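Local coordinates for protein histidine acid phosphatase (Hafnia alvei, PDB 4ARU) that belongs to branch 2 of the histidine phosphatase superfamily and folds as a single chain around a mixed beta sheet flanked by helices, at residues T322-P327 with G375-N380; A311-M316 with G334-E339. All coordinates share one frame; numbering follows the deposited sequence.

Contact 1 (T322-P327 with G375-N380). With K (potassium ion), chain E.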
loop_
_atom_site.group_PDB
_atom_site.type_symbol
_atom_site.label_atom_id
_atom_site.label_comp_id
_atom_site.label_asym_id
_atom_site.label_seq_id
_atom_site.Cartn_x
_atom_site.Cartn_y
_atom_site.Cartn_z
ATOM N N THR A 322 -1.848 -5.650 11.760
ATOM C CA THR A 322 -1.484 -6.947 11.169
ATOM C C THR A 322 -2.751 -7.510 10.563
ATOM O O THR A 322 -3.858 -7.362 11.095
ATOM C CB THR A 322 -0.849 -7.963 12.158
ATOM O OG1 THR A 322 -0.285 -9.075 11.443
ATOM C CG2 THR A 322 -1.843 -8.540 13.114
ATOM N N LEU A 323 -2.609 -8.099 9.387
ATOM C CA LEU A 323 -3.775 -8.584 8.652
ATOM C C LEU A 323 -3.940 -10.096 8.775
ATOM O O LEU A 323 -3.114 -10.864 8.267
ATOM C CB LEU A 323 -3.597 -8.211 7.184
ATOM C CG LEU A 323 -3.364 -6.731 6.923
ATOM C CD1 LEU A 323 -3.221 -6.502 5.407
ATOM C CD2 LEU A 323 -4.490 -5.850 7.469
ATOM N N PRO A 324 -5.029 -10.538 9.440
ATOM C CA PRO A 324 -5.257 -11.987 9.505
ATOM C C PRO A 324 -5.272 -12.622 8.112
ATOM O O PRO A 324 -5.910 -12.116 7.205
ATOM C CB PRO A 324 -6.644 -12.104 10.166
ATOM C CG PRO A 324 -6.684 -10.896 11.014
ATOM C CD PRO A 324 -6.027 -9.789 10.230
ATOM N N GLY A 325 -4.514 -13.690 7.958
ATOM C CA GLY A 325 -4.450 -14.411 6.698
ATOM C C GLY A 325 -3.631 -13.801 5.596
ATOM O O GLY A 325 -3.560 -14.323 4.502
ATOM N N GLN A 326 -2.933 -12.722 5.912
ATOM C CA GLN A 326 -2.178 -11.975 4.882
ATOM C C GLN A 326 -0.863 -11.471 5.484
ATOM O O GLN A 326 -0.856 -10.443 6.192
ATOM C CB GLN A 326 -3.055 -10.846 4.359
ATOM C CG GLN A 326 -2.383 -9.915 3.362
ATOM C CD GLN A 326 -1.710 -10.674 2.238
ATOM O OE1 GLN A 326 -0.496 -10.898 2.251
ATOM N NE2 GLN A 326 -2.486 -11.055 1.233
ATOM N N PRO A 327 0.237 -12.145 5.187
ATOM C CA PRO A 327 1.508 -11.771 5.780
ATOM C C PRO A 327 2.084 -10.424 5.339
ATOM O O PRO A 327 2.843 -9.850 6.116
ATOM C CB PRO A 327 2.428 -12.918 5.410
ATOM C CG PRO A 327 1.851 -13.577 4.266
ATOM C CD PRO A 327 0.370 -13.312 4.294
ATOM N N GLY A 375 -11.034 -9.584 3.700
ATOM C CA GLY A 375 -10.553 -9.246 5.027
ATOM C C GLY A 375 -10.719 -7.771 5.272
ATOM O O GLY A 375 -10.697 -6.930 4.360
ATOM N N SER A 376 -10.912 -7.424 6.543
ATOM C CA SER A 376 -11.018 -6.018 6.922
ATOM C C SER A 376 -10.566 -5.892 8.366
ATOM O O SER A 376 -10.995 -6.664 9.205
ATOM C CB SER A 376 -12.449 -5.481 6.725
ATOM O OG SER A 376 -12.592 -4.091 7.018
ATOM N N VAL A 377 -9.700 -4.919 8.634
ATOM C CA VAL A 377 -9.236 -4.627 9.984
ATOM C C VAL A 377 -9.589 -3.178 10.277
ATOM O O VAL A 377 -9.180 -2.276 9.544
ATOM C CB VAL A 377 -7.725 -4.853 10.118
ATOM C CG1 VAL A 377 -7.231 -4.419 11.487
ATOM C CG2 VAL A 377 -7.414 -6.327 9.911
ATOM N N ARG A 378 -10.326 -2.944 11.350
ATOM C CA ARG A 378 -10.664 -1.608 11.775
ATOM C C ARG A 378 -9.452 -1.016 12.498
ATOM O O ARG A 378 -8.869 -1.660 13.371
ATOM C CB ARG A 378 -11.865 -1.658 12.719
ATOM C CG ARG A 378 -12.619 -0.344 12.767
ATOM C CD ARG A 378 -14.050 -0.526 13.244
ATOM N NE ARG A 378 -14.104 -1.105 14.575
ATOM C CZ ARG A 378 -15.207 -1.538 15.195
ATOM N NH1 ARG A 378 -16.395 -1.476 14.603
ATOM N NH2 ARG A 378 -15.125 -2.020 16.432
ATOM N N LEU A 379 -9.090 0.201 12.164
ATOM C CA LEU A 379 -7.875 0.831 12.672
ATOM C C LEU A 379 -8.072 1.864 13.759
ATOM O O LEU A 379 -8.941 2.755 13.715
ATOM C CB LEU A 379 -7.111 1.488 11.506
ATOM C CG LEU A 379 -6.793 0.514 10.363
ATOM C CD1 LEU A 379 -6.084 1.262 9.221
ATOM C CD2 LEU A 379 -5.908 -0.614 10.823
ATOM N N ASN A 380 -7.158 1.790 14.711
ATOM C CA ASN A 380 -6.997 2.761 15.754
ATOM C C ASN A 380 -6.110 3.883 15.265
ATOM O O ASN A 380 -5.084 3.637 14.631
ATOM C CB ASN A 380 -6.326 2.123 16.970
ATOM C CG ASN A 380 -6.138 3.105 18.106
ATOM O OD1 ASN A 380 -7.079 3.765 18.495
ATOM N ND2 ASN A 380 -4.930 3.175 18.665
HETATM K K K E . -7.694 6.201 19.298
HETATM O O HOH W 1 -5.971 6.891 21.297
HETATM O O HOH W 2 -9.267 5.197 21.276
#

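Contact 2 (A311-M316 with G334-E339)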
loop_
_atom_site.group_PDB
_atom_site.type_symbol
_atom_site.label_atom_id
_atom_site.label_comp_id
_atom_site.label_asym_id
_atom_site.label_seq_id
_atom_site.Cartn_x
_atom_site.Cartn_y
_atom_site.Cartn_z
ATOM N N ALA A 311 1.855 2.947 3.321
ATOM C CA ALA A 311 2.769 2.959 4.486
ATOM C C ALA A 311 3.039 4.380 4.927
ATOM O O ALA A 311 3.077 4.664 6.142
ATOM C CB ALA A 311 4.054 2.223 4.156
ATOM N N ASN A 312 3.202 5.305 3.986
ATOM C CA ASN A 312 3.407 6.697 4.373
ATOM C C ASN A 312 2.221 7.247 5.178
ATOM O O ASN A 312 2.383 7.893 6.193
ATOM C CB ASN A 312 3.558 7.611 3.149
ATOM C CG ASN A 312 4.809 7.361 2.307
ATOM O OD1 ASN A 312 4.795 7.728 1.108
ATOM N ND2 ASN A 312 5.889 6.847 2.867
ATOM N N ILE A 313 1.017 6.985 4.700
ATOM C CA ILE A 313 -0.199 7.479 5.365
ATOM C C ILE A 313 -0.305 6.843 6.731
ATOM O O ILE A 313 -0.637 7.522 7.701
ATOM C CB ILE A 313 -1.442 7.216 4.496
ATOM C CG1 ILE A 313 -1.359 8.062 3.223
ATOM C CG2 ILE A 313 -2.729 7.416 5.296
ATOM C CD1 ILE A 313 -1.426 9.525 3.441
ATOM N N SER A 314 0.009 5.557 6.820
ATOM C CA SER A 314 -0.002 4.890 8.125
ATOM C C SER A 314 0.981 5.543 9.091
ATOM O O SER A 314 0.660 5.724 10.241
ATOM C CB SER A 314 0.184 3.407 7.925
ATOM O OG SER A 314 1.487 3.061 7.836
ATOM N N GLY A 315 2.181 5.888 8.647
ATOM C CA GLY A 315 3.142 6.531 9.515
ATOM C C GLY A 315 2.704 7.914 9.957
ATOM O O GLY A 315 2.882 8.287 11.131
ATOM N N MET A 316 2.114 8.694 9.044
ATOM C CA MET A 316 1.645 10.040 9.375
ATOM C C MET A 316 0.542 10.020 10.434
ATOM O O MET A 316 0.535 10.881 11.313
ATOM C CB MET A 316 1.139 10.787 8.148
ATOM C CG MET A 316 2.213 11.064 7.138
ATOM S SD MET A 316 1.586 11.955 5.699
ATOM C CE MET A 316 1.482 13.569 6.333
ATOM N N GLY A 334 -4.719 -4.303 -1.595
ATOM C CA GLY A 334 -5.141 -3.897 -0.242
ATOM C C GLY A 334 -5.285 -2.398 -0.174
ATOM O O GLY A 334 -4.540 -1.676 -0.821
ATOM N N ALA A 335 -6.247 -1.916 0.594
ATOM C CA ALA A 335 -6.536 -0.526 0.576
ATOM C C ALA A 335 -6.905 0.008 1.961
ATOM O O ALA A 335 -7.616 -0.701 2.728
ATOM C CB ALA A 335 -7.664 -0.245 -0.378
ATOM N N LEU A 336 -6.499 1.246 2.236
ATOM C CA LEU A 336 -7.058 1.975 3.337
ATOM C C LEU A 336 -8.373 2.587 2.882
ATOM O O LEU A 336 -8.425 3.400 1.911
ATOM C CB LEU A 336 -6.148 3.110 3.786
ATOM C CG LEU A 336 -4.872 2.677 4.489
ATOM C CD1 LEU A 336 -3.953 3.888 4.641
ATOM C CD2 LEU A 336 -5.232 2.022 5.830
ATOM N N VAL A 337 -9.423 2.288 3.595
ATOM C CA VAL A 337 -10.749 2.769 3.291
ATOM C C VAL A 337 -11.137 3.710 4.399
ATOM O O VAL A 337 -11.392 3.302 5.537
ATOM C CB VAL A 337 -11.763 1.623 3.165
ATOM C CG1 VAL A 337 -13.143 2.168 2.849
ATOM C CG2 VAL A 337 -11.295 0.590 2.114
ATOM N N PHE A 338 -11.238 4.964 4.040
ATOM C CA PHE A 338 -11.640 6.046 4.940
ATOM C C PHE A 338 -13.104 6.366 4.709
ATOM O O PHE A 338 -13.498 6.668 3.576
ATOM C CB PHE A 338 -10.836 7.320 4.709
ATOM C CG PHE A 338 -9.382 7.203 4.979
ATOM C CD1 PHE A 338 -8.500 6.686 4.044
ATOM C CD2 PHE A 338 -8.865 7.802 6.140
ATOM C CE1 PHE A 338 -7.170 6.609 4.324
ATOM C CE2 PHE A 338 -7.494 7.771 6.390
ATOM C CZ PHE A 338 -6.660 7.128 5.473
ATOM N N GLU A 339 -13.932 6.297 5.751
ATOM C CA GLU A 339 -15.380 6.458 5.652
ATOM C C GLU A 339 -15.779 7.662 6.441
ATOM O O GLU A 339 -15.454 7.769 7.628
ATOM C CB GLU A 339 -16.095 5.236 6.195
ATOM C CG GLU A 339 -15.814 4.006 5.362
ATOM C CD GLU A 339 -16.525 2.738 5.797
ATOM O OE1 GLU A 339 -17.059 2.658 6.916
ATOM O OE2 GLU A 339 -16.513 1.792 4.970
#

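Contact 1 (T322-P327 with G375-N380)
Val377 turns CG2 anti to its own carbonyl carbon, with CG1 anti to the backbone N (chi1 175°), and Leu323 sets CG beside its backbone N (chi1 -55°), which together bring one methyl of the valine up against the loop. That methyl does all the close touching: Val377 CG2 lies 3.7 Å from Pro324 CD and 3.8 Å from Leu323 CD2, so it sits against the proline ring on one hand and a leucine branch on the other. The backbone adds to the seat, with Thr322 O 3.9 Å from Val377 CG2. No hydrogen bond crosses, and the contact is small and apolar, 106 Å² in all. The loop keeps its shape through a type II turn from Leu323 to Gln326, closed by Gln326 N to Leu323 O at 3.0 Å, with Gly325 at the positive-phi corner. Tyr356 OH, from strand 348-356, makes a hydrogen bond to Pro324 O. Farther along, Asn380 OD1 binds the potassium ion at 2.6 Å; two waters, Gln387 OE1 and the carbonyls of Ile381 and Cys384 complete the six ligands. What results is a beta turn packed on strand 375-378, which pairs antiparallel with 348-356 in the mixed sheet, just ahead of a loop-built potassium site.

Contact 2 (A311-M316 with G334-E339)
Ile313 meets Leu336 and Phe338 where helix 307-317 packs on strand 335-342, a helix-on-sheet layer of the histidine phosphatase fold. From CA the Ile313 side chain heads toward the strand, and CB already lies 4.2 Å from Leu336 CD1. Of the two branches at CB, the methyl Ile313 CG2 stands anti to the backbone N (CG1 at chi1 -66°) and makes both close contacts, 3.8 Å to Leu336 CD1 and 3.9 Å to Phe338 CZ. The other branch, CG1 and then CD1 at the tip, makes no close contact with the strand; beyond these two segments the isoleucine also packs on Leu275 of helix 264-282 and Leu16 of strand 9-18. Phe338 offers its ring edge, with Ile313 CG2 near the ring plane, so the methyl does not cover the aromatic face. Leu336 and Phe338, two apart on the strand, both point to the helix, while Ala335 and Val337 in alternation pack on Tyr64 of helix 51-70 behind the sheet. All three touching residues are buried. On the helix, Ala311 O is gripped twice from one face of its carbonyl plane: by Gly315 N at 2.9 Å, and by Ser314 OG at 2.8 Å, 26° out of that plane.

Overall arrangement
Going from the N terminus, the chain first lays down strand 9-18, later paired with both 300-305 and 335-342, and reaches helix 307-317 directly after 300-305. Segment 311-316 opens contact 2, and the loop through 322-327 opens contact 1 before the chain comes back as strand 335-342 and closes contact 2 over 17 intervening residues. Strand 348-356 follows, and 375-378 closes contact 1 after 47. The two loops therefore cross rather than nest. Both reach the same mixed sheet, contact 2 from the helix and contact 1 from the turn, and they meet where Leu379 CD1 lies 3.6 Å from Leu336 CD2, their centres about 12 Å apart.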